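Local coordinates for ThiJ/pfpI family protein (Bacillus anthracis, PDB 3EFE) that is of unknown precise function but belongs to the DJ-1/PfpI family, whose members include proteases, glyoxalases and chaperone-like proteins, at residues Y11-M16 / I79-T84; A110-T115 / T130-E135; L118-Y123 / C141-G146. All blocks are in the same frame, centred on the assembly; numbering follows the deposited sequence.

In the fold
The three contacts follow one principle of parallel alpha/beta folds: loops at the strand ends build the presumed site, while other contacts pack the ends of the helices. Interactions 1 and 2 sit on neighbouring strands of the central sheet, 77-80 and 107-111, with centres about 13 Å apart; the backbones join where L80 O lies 2.9 Å from I111 N, a probable hydrogen bond. Here C112, whose setting resembles the family's nucleophile elbow, brings its SG to 4.6 Å from G82 CA, so both contacts border the same presumed site. Interaction 3, centred about 11 Å from interaction 2, joins the ends of helices 113-119 and 134-140, farther from the centre of the chain.

Interaction 1: residues Y11-M16 / I79-T84; sequences YVFNTM and ILPGGT
The amide N of Y11 donates to I79 O at 3.1 Å, with an N-H...O angle of 153°, and so joins the ends of two adjacent parallel strands, 8-11 and 77-80, in the central sheet of this DJ-1/PfpI fold. One step on, the ladder cannot continue in the usual way: Y11 O faces P81, which has no N-H to offer, and finds the ring carbon P81 CD at 3.4 Å instead. From there the chains become loops that meet through side chains and backbone together. F13 takes the congested rotamer, its CG lodged between the backbone N and carbonyl carbon (chi1 54°), which brings the ring back against the P81-G83 backbone. Its CZ edge meets P81 O at 3.3 Å in the ring plane, and CB of M16 covers one face near the rim. W86 and H91 add edge-to-face ring contacts to F13, and P81 O also accepts a hydrogen bond from the W86 indole. A type II turn from F13 to M16, closed by M16 N to F13 O at 3.0 Å, then swings T15 toward G83 and T84, where the two threonine hydroxyls share only a weak, long hydrogen bond. G82 N is bound by E20 of helix 18-30, which also touches C112, consistent with G82-G83 lying beside the presumed active site. The CA-H of M16 points at G82 O, 3.3 Å from CA, and the bent M16 side chain carries CE to a tight 3.2 Å from P81 CG.

Interaction 2: residues A110-T115 / T130-E135; sequences AICGAT and TSNNLE
At C112 the backbone leaves strand 107-111 with a positive phi of 71°, turns sharply and enters helix 113-119, passing within 5.9 Å of N132 as measured between the C112 and N132 CA atoms. The turn is closed locally by A114 N donating to I111 O. C112 leads away from 130-135, and the N132 side chain reaches over to it: ND2 donates to SG over 3.0 Å, nearly straight at 169°. The sulfur lies 2° from the amide plane, so the donor N-H is aimed squarely at it. The other end of the same amide is fixed as well, since N132 OD1 accepts from both S165 OG and G166 N; with three partners in all, the amide has little freedom to rotate. CG of N132 stands opposite its own carbonyl carbon and beside its backbone N, which carries the amide toward C112. A water forms a second link, accepting from N132 N at 3.2 Å and giving a weak bond to C112 O. Farther along the helix, T115 points its CB toward T130 and S131, but the placement of its methyl is doubtful. As modelled, T115 OG1 is buried with no polar partner, although this rotamer is uncertain. S131 OG, by contrast, is engaged by T137 and Y150. A cysteine with positive phi between strand and helix, touching E20 of helix 18-30, is consistent with the nucleophile elbow of the DJ-1/PfpI family, with N132 as a probable neighbour in the site.

Interaction 3: residues L118-Y123 / C141-G146; sequences LANMGY and CPNYKG
A119, in the last turn of helix 113-119, points its methyl between C141 and Y144. CB lies 3.7 Å from CD1 of Y144, approaching the ring obliquely, and 4.0 Å from C141 SG. The tyrosine is brought there by its first torsion, with CG anti to the backbone N (chi1 169°), so that its ring lies beside the helix end and its own CB sits 3.6 Å from A119 O. One face of that ring has G146 N above it near the rim, and L134, T137 and Y150 pack around it from elsewhere in the chain. N120 follows and gives up the most surface of any residue here. Its side chain extends along the C141-P142 backbone, and the sound part of the contact is the packing of N120 CB against C141 CB at 4.0 Å. N143 is a neighbour too, but the amides of N120 and N143 lie too close as modelled, so their detailed fit is doubtful. M121 turns its side chain off to helix 92-104, but its N donates to L118 O. G122 adopts a positive phi of 95°, allowing the chain to curl back: Y123 N also reaches L118 O, at 3.3 Å, from the face opposite to M121 N, while G122 N makes a weak bond to A119 O. The second segment also turns, since Y144 N donates to C141 O at 3.2 Å in a type I turn directly after helix 134-140. This is therefore a contact between the C-terminal ends of helices 113-119 and 134-140, the first closed by a Schellman motif ending in glycine.

Interaction 1: residues Y11-M16 / I79-T84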
loop_
_atom_site.group_PDB
_atom_site.type_symbol
_atom_site.label_atom_id
_atom_site.label_comp_id
_atom_site.label_asym_id
_atom_site.label_seq_id
_atom_site.Cartn_x
_atom_site.Cartn_y
_atom_site.Cartn_z
ATOM N N TYR D 11 -6.950 -9.006 -8.889
ATOM C CA TYR D 11 -6.320 -10.348 -8.881
ATOM C C TYR D 11 -5.370 -10.533 -7.709
ATOM O O TYR D 11 -4.377 -9.781 -7.557
ATOM C CB TYR D 11 -5.664 -10.596 -10.238
ATOM C CG TYR D 11 -5.076 -11.976 -10.413
ATOM C CD1 TYR D 11 -5.877 -13.124 -10.359
ATOM C CD2 TYR D 11 -3.718 -12.129 -10.669
ATOM C CE1 TYR D 11 -5.303 -14.397 -10.535
ATOM C CE2 TYR D 11 -3.164 -13.358 -10.871
ATOM C CZ TYR D 11 -3.953 -14.500 -10.781
ATOM O OH TYR D 11 -3.338 -15.735 -10.950
ATOM N N VAL D 12 -5.685 -11.528 -6.881
ATOM C CA VAL D 12 -4.910 -11.863 -5.660
ATOM C C VAL D 12 -4.164 -13.205 -5.807
ATOM O O VAL D 12 -4.738 -14.195 -6.256
ATOM C CB VAL D 12 -5.816 -11.765 -4.301
ATOM C CG1 VAL D 12 -6.357 -10.338 -4.159
ATOM C CG2 VAL D 12 -6.913 -12.764 -4.269
ATOM N N PHE D 13 -2.870 -13.192 -5.468
ATOM C CA PHE D 13 -1.930 -14.347 -5.627
ATOM C C PHE D 13 -0.809 -14.274 -4.633
ATOM O O PHE D 13 -0.436 -13.192 -4.192
ATOM C CB PHE D 13 -1.330 -14.468 -7.025
ATOM C CG PHE D 13 -0.660 -13.212 -7.520
ATOM C CD1 PHE D 13 0.701 -13.085 -7.470
ATOM C CD2 PHE D 13 -1.422 -12.159 -8.049
ATOM C CE1 PHE D 13 1.298 -11.960 -7.902
ATOM C CE2 PHE D 13 -0.837 -11.014 -8.473
ATOM C CZ PHE D 13 0.531 -10.905 -8.409
ATOM N N ASN D 14 -0.245 -15.444 -4.304
ATOM C CA ASN D 14 0.844 -15.494 -3.367
ATOM C C ASN D 14 1.914 -14.597 -3.886
ATOM O O ASN D 14 2.245 -14.695 -5.061
ATOM C CB ASN D 14 1.468 -16.878 -3.271
ATOM C CG ASN D 14 0.626 -17.881 -2.491
ATOM O OD1 ASN D 14 0.579 -19.027 -2.897
ATOM N ND2 ASN D 14 -0.025 -17.473 -1.392
ATOM N N THR D 15 2.452 -13.742 -3.005
ATOM C CA THR D 15 3.588 -12.904 -3.338
ATOM C C THR D 15 3.165 -11.511 -3.836
ATOM O O THR D 15 4.026 -10.701 -4.131
ATOM C CB THR D 15 4.524 -13.600 -4.433
ATOM O OG1 THR D 15 5.423 -14.563 -3.801
ATOM C CG2 THR D 15 5.290 -12.626 -5.164
ATOM N N MET D 16 1.850 -11.216 -3.949
ATOM C CA MET D 16 1.475 -9.889 -4.518
ATOM C C MET D 16 2.095 -8.785 -3.684
ATOM O O MET D 16 2.165 -8.846 -2.445
ATOM C CB MET D 16 -0.023 -9.721 -4.721
ATOM C CG MET D 16 -0.964 -9.924 -3.495
ATOM S SD MET D 16 -2.689 -9.815 -3.841
ATOM C CE MET D 16 -2.657 -8.582 -4.830
ATOM N N ILE D 79 -7.498 -4.962 -11.811
ATOM C CA ILE D 79 -6.171 -4.611 -11.271
ATOM C C ILE D 79 -5.191 -5.854 -11.215
ATOM O O ILE D 79 -5.464 -6.907 -10.571
ATOM C CB ILE D 79 -6.259 -3.949 -9.845
ATOM C CG1 ILE D 79 -7.218 -2.777 -9.875
ATOM C CG2 ILE D 79 -4.852 -3.509 -9.316
ATOM C CD1 ILE D 79 -7.889 -2.428 -8.518
ATOM N N LEU D 80 -4.050 -5.707 -11.875
ATOM C CA LEU D 80 -3.000 -6.716 -11.748
ATOM C C LEU D 80 -1.765 -6.141 -11.052
ATOM O O LEU D 80 -1.003 -5.391 -11.639
ATOM C CB LEU D 80 -2.638 -7.320 -13.085
ATOM C CG LEU D 80 -3.806 -7.508 -14.063
ATOM C CD1 LEU D 80 -3.187 -7.590 -15.483
ATOM C CD2 LEU D 80 -4.697 -8.690 -13.647
ATOM N N PRO D 81 -1.544 -6.542 -9.794
ATOM C CA PRO D 81 -0.361 -6.177 -9.049
ATOM C C PRO D 81 0.890 -6.967 -9.475
ATOM O O PRO D 81 0.773 -8.029 -10.096
ATOM C CB PRO D 81 -0.714 -6.542 -7.610
ATOM C CG PRO D 81 -1.768 -7.464 -7.704
ATOM C CD PRO D 81 -2.422 -7.412 -9.037
ATOM N N GLY D 82 2.061 -6.396 -9.176
ATOM C CA GLY D 82 3.296 -7.111 -9.172
ATOM C C GLY D 82 3.365 -8.228 -8.162
ATOM O O GLY D 82 2.520 -8.348 -7.235
ATOM N N GLY D 83 4.392 -9.035 -8.378
ATOM C CA GLY D 83 4.815 -10.111 -7.484
ATOM C C GLY D 83 5.872 -10.911 -8.222
ATOM O O GLY D 83 6.254 -10.582 -9.373
ATOM N N THR D 84 6.372 -11.955 -7.574
ATOM C CA THR D 84 7.650 -12.586 -7.980
ATOM C C THR D 84 7.425 -13.906 -8.741
ATOM O O THR D 84 8.342 -14.644 -8.994
ATOM C CB THR D 84 8.518 -12.850 -6.754
ATOM O OG1 THR D 84 7.933 -13.941 -6.003
ATOM C CG2 THR D 84 8.617 -11.588 -5.870
#

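Interaction 2: residues A110-T115 / T130-E135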
loop_
_atom_site.group_PDB
_atom_site.type_symbol
_atom_site.label_atom_id
_atom_site.label_comp_id
_atom_site.label_asym_id
_atom_site.label_seq_id
_atom_site.Cartn_x
_atom_site.Cartn_y
_atom_site.Cartn_z
ATOM N N ALA D 110 -2.234 -2.853 -14.946
ATOM C CA ALA D 110 -1.084 -3.753 -14.625
ATOM C C ALA D 110 0.066 -2.952 -14.074
ATOM O O ALA D 110 0.431 -1.935 -14.611
ATOM C CB ALA D 110 -0.585 -4.471 -15.869
ATOM N N ILE D 111 0.664 -3.397 -13.000
ATOM C CA ILE D 111 1.752 -2.635 -12.377
ATOM C C ILE D 111 2.880 -3.661 -12.213
ATOM O O ILE D 111 2.648 -4.828 -11.922
ATOM C CB ILE D 111 1.340 -1.915 -11.050
ATOM C CG1 ILE D 111 2.492 -1.096 -10.510
ATOM C CG2 ILE D 111 0.745 -2.931 -9.929
ATOM C CD1 ILE D 111 2.095 0.030 -9.663
ATOM N N CYS D 112 4.077 -3.224 -12.552
ATOM C CA CYS D 112 5.292 -3.867 -12.157
ATOM C C CYS D 112 5.461 -5.187 -12.905
ATOM O O CYS D 112 5.349 -5.188 -14.097
ATOM C CB CYS D 112 5.357 -3.963 -10.640
ATOM S SG CYS D 112 7.024 -4.543 -9.991
ATOM N N GLY D 113 5.687 -6.303 -12.247
ATOM C CA GLY D 113 5.851 -7.565 -12.987
ATOM C C GLY D 113 4.611 -8.020 -13.731
ATOM O O GLY D 113 4.727 -8.822 -14.625
ATOM N N ALA D 114 3.398 -7.533 -13.372
ATOM C CA ALA D 114 2.206 -7.862 -14.206
ATOM C C ALA D 114 2.333 -7.317 -15.663
ATOM O O ALA D 114 1.857 -7.887 -16.609
ATOM C CB ALA D 114 0.932 -7.418 -13.526
ATOM N N THR D 115 2.974 -6.186 -15.790
ATOM C CA THR D 115 3.363 -5.540 -17.052
ATOM C C THR D 115 4.194 -6.432 -18.007
ATOM O O THR D 115 3.891 -6.534 -19.212
ATOM C CB THR D 115 4.162 -4.323 -16.600
ATOM O OG1 THR D 115 3.312 -3.175 -16.570
ATOM C CG2 THR D 115 5.274 -4.131 -17.306
ATOM N N THR D 130 4.416 1.323 -20.254
ATOM C CA THR D 130 5.687 1.326 -19.574
ATOM C C THR D 130 5.883 0.004 -18.777
ATOM O O THR D 130 5.075 -0.919 -18.831
ATOM C CB THR D 130 5.817 2.603 -18.764
ATOM O OG1 THR D 130 7.186 2.831 -18.480
ATOM C CG2 THR D 130 4.977 2.584 -17.469
ATOM N N SER D 131 7.007 -0.111 -18.111
ATOM C CA SER D 131 7.341 -1.275 -17.270
ATOM C C SER D 131 8.418 -0.798 -16.346
ATOM O O SER D 131 8.793 0.341 -16.394
ATOM C CB SER D 131 7.783 -2.502 -18.069
ATOM O OG SER D 131 9.064 -2.371 -18.670
ATOM N N ASN D 132 8.903 -1.656 -15.478
ATOM C CA ASN D 132 10.021 -1.290 -14.639
ATOM C C ASN D 132 11.237 -0.870 -15.421
ATOM O O ASN D 132 11.875 0.085 -15.077
ATOM C CB ASN D 132 10.335 -2.430 -13.650
ATOM C CG ASN D 132 9.255 -2.553 -12.576
ATOM O OD1 ASN D 132 8.711 -1.535 -12.115
ATOM N ND2 ASN D 132 8.960 -3.807 -12.135
ATOM N N ASN D 133 11.560 -1.609 -16.469
ATOM C CA ASN D 133 12.775 -1.367 -17.249
ATOM C C ASN D 133 12.624 -2.057 -18.614
ATOM O O ASN D 133 12.352 -3.276 -18.678
ATOM C CB ASN D 133 13.984 -1.984 -16.502
ATOM C CG ASN D 133 15.287 -1.820 -17.272
ATOM O OD1 ASN D 133 15.774 -2.773 -17.899
ATOM N ND2 ASN D 133 15.843 -0.582 -17.257
ATOM N N LEU D 134 12.788 -1.284 -19.675
ATOM C CA LEU D 134 12.738 -1.812 -21.026
ATOM C C LEU D 134 13.693 -3.002 -21.289
ATOM O O LEU D 134 13.244 -4.074 -21.764
ATOM C CB LEU D 134 13.135 -0.705 -21.965
ATOM C CG LEU D 134 13.092 -1.012 -23.465
ATOM C CD1 LEU D 134 11.718 -1.623 -23.874
ATOM C CD2 LEU D 134 13.361 0.301 -24.093
ATOM N N GLU D 135 14.965 -2.845 -20.902
ATOM C CA GLU D 135 15.965 -3.913 -21.167
ATOM C C GLU D 135 15.655 -5.194 -20.482
ATOM O O GLU D 135 15.783 -6.258 -21.079
ATOM C CB GLU D 135 17.395 -3.417 -20.957
ATOM C CG GLU D 135 17.667 -2.215 -21.918
ATOM C CD GLU D 135 17.519 -2.616 -23.433
ATOM O OE1 GLU D 135 17.224 -1.715 -24.270
ATOM O OE2 GLU D 135 17.713 -3.838 -23.800
HETATM O O HOH W 1 8.287 -4.760 -14.985
#

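Interaction 3: residues L118-Y123 / C141-G146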
loop_
_atom_site.group_PDB
_atom_site.type_symbol
_atom_site.label_atom_id
_atom_site.label_comp_id
_atom_site.label_asym_id
_atom_site.label_seq_id
_atom_site.Cartn_x
_atom_site.Cartn_y
_atom_site.Cartn_z
ATOM N N LEU D 118 1.966 -9.377 -19.389
ATOM C CA LEU D 118 1.241 -8.885 -20.520
ATOM C C LEU D 118 2.130 -8.702 -21.731
ATOM O O LEU D 118 1.741 -9.020 -22.847
ATOM C CB LEU D 118 0.603 -7.517 -20.188
ATOM C CG LEU D 118 -0.829 -7.414 -19.651
ATOM C CD1 LEU D 118 -1.181 -8.473 -18.671
ATOM C CD2 LEU D 118 -1.028 -6.072 -19.025
ATOM N N ALA D 119 3.279 -8.077 -21.528
ATOM C CA ALA D 119 4.286 -7.951 -22.590
ATOM C C ALA D 119 4.595 -9.310 -23.238
ATOM O O ALA D 119 4.623 -9.445 -24.462
ATOM C CB ALA D 119 5.549 -7.320 -22.037
ATOM N N ASN D 120 4.774 -10.344 -22.436
ATOM C CA ASN D 120 5.000 -11.663 -23.023
ATOM C C ASN D 120 3.828 -12.390 -23.688
ATOM O O ASN D 120 4.016 -13.479 -24.233
ATOM C CB ASN D 120 5.629 -12.607 -22.012
ATOM C CG ASN D 120 6.528 -13.697 -22.704
ATOM O OD1 ASN D 120 6.492 -14.869 -22.336
ATOM N ND2 ASN D 120 7.342 -13.273 -23.667
ATOM N N MET D 121 2.630 -11.824 -23.663
ATOM C CA MET D 121 1.459 -12.466 -24.319
ATOM C C MET D 121 1.109 -11.756 -25.641
ATOM O O MET D 121 0.185 -12.159 -26.376
ATOM C CB MET D 121 0.268 -12.525 -23.363
ATOM C CG MET D 121 0.514 -13.390 -22.215
ATOM S SD MET D 121 0.016 -15.078 -22.473
ATOM C CE MET D 121 1.213 -15.762 -21.383
ATOM N N GLY D 122 1.911 -10.747 -25.958
ATOM C CA GLY D 122 1.764 -9.962 -27.172
ATOM C C GLY D 122 0.972 -8.702 -26.975
ATOM O O GLY D 122 0.859 -7.851 -27.916
ATOM N N TYR D 123 0.380 -8.546 -25.776
ATOM C CA TYR D 123 -0.693 -7.517 -25.644
ATOM C C TYR D 123 -0.190 -6.075 -25.629
ATOM O O TYR D 123 -0.984 -5.167 -25.875
ATOM C CB TYR D 123 -1.557 -7.718 -24.425
ATOM C CG TYR D 123 -2.185 -9.082 -24.166
ATOM C CD1 TYR D 123 -2.827 -9.781 -25.147
ATOM C CD2 TYR D 123 -2.227 -9.608 -22.867
ATOM C CE1 TYR D 123 -3.473 -10.997 -24.857
ATOM C CE2 TYR D 123 -2.851 -10.818 -22.582
ATOM C CZ TYR D 123 -3.498 -11.484 -23.585
ATOM O OH TYR D 123 -4.120 -12.687 -23.310
ATOM N N CYS D 141 10.982 -11.320 -21.775
ATOM C CA CYS D 141 9.792 -11.521 -22.614
ATOM C C CYS D 141 10.128 -11.750 -24.118
ATOM O O CYS D 141 10.091 -10.802 -24.938
ATOM C CB CYS D 141 8.861 -10.312 -22.520
ATOM S SG CYS D 141 8.415 -9.880 -20.846
ATOM N N PRO D 142 10.433 -13.018 -24.488
ATOM C CA PRO D 142 10.681 -13.448 -25.873
ATOM C C PRO D 142 9.632 -12.999 -26.932
ATOM O O PRO D 142 10.029 -12.597 -28.043
ATOM C CB PRO D 142 10.670 -14.985 -25.799
ATOM C CG PRO D 142 10.424 -15.368 -24.378
ATOM C CD PRO D 142 10.608 -14.126 -23.535
ATOM N N ASN D 143 8.331 -13.128 -26.609
ATOM C CA ASN D 143 7.271 -12.793 -27.565
ATOM C C ASN D 143 6.774 -11.322 -27.496
ATOM O O ASN D 143 5.673 -11.014 -27.970
ATOM C CB ASN D 143 6.094 -13.847 -27.698
ATOM C CG ASN D 143 5.931 -14.806 -26.499
ATOM O OD1 ASN D 143 6.195 -14.454 -25.348
ATOM N ND2 ASN D 143 5.400 -16.013 -26.770
ATOM N N TYR D 144 7.627 -10.439 -26.948
ATOM C CA TYR D 144 7.355 -9.004 -26.828
ATOM C C TYR D 144 7.890 -8.273 -28.029
ATOM O O TYR D 144 9.052 -8.360 -28.336
ATOM C CB TYR D 144 7.965 -8.450 -25.530
ATOM C CG TYR D 144 7.997 -6.958 -25.397
ATOM C CD1 TYR D 144 6.840 -6.214 -25.289
ATOM C CD2 TYR D 144 9.193 -6.279 -25.320
ATOM C CE1 TYR D 144 6.899 -4.814 -25.178
ATOM C CE2 TYR D 144 9.240 -4.860 -25.189
ATOM C CZ TYR D 144 8.107 -4.163 -25.098
ATOM O OH TYR D 144 8.193 -2.781 -24.940
ATOM N N LYS D 145 7.039 -7.537 -28.718
ATOM C CA LYS D 145 7.458 -6.792 -29.924
ATOM C C LYS D 145 7.020 -5.314 -29.888
ATOM O O LYS D 145 6.866 -4.633 -30.951
ATOM C CB LYS D 145 6.902 -7.492 -31.184
ATOM C CG LYS D 145 7.313 -8.967 -31.393
ATOM C CD LYS D 145 6.367 -9.664 -32.407
ATOM C CE LYS D 145 6.436 -11.211 -32.382
ATOM N NZ LYS D 145 7.815 -11.752 -32.067
ATOM N N GLY D 146 6.855 -4.797 -28.665
ATOM C CA GLY D 146 6.249 -3.485 -28.448
ATOM C C GLY D 146 7.245 -2.426 -28.128
ATOM O O GLY D 146 6.873 -1.396 -27.693
#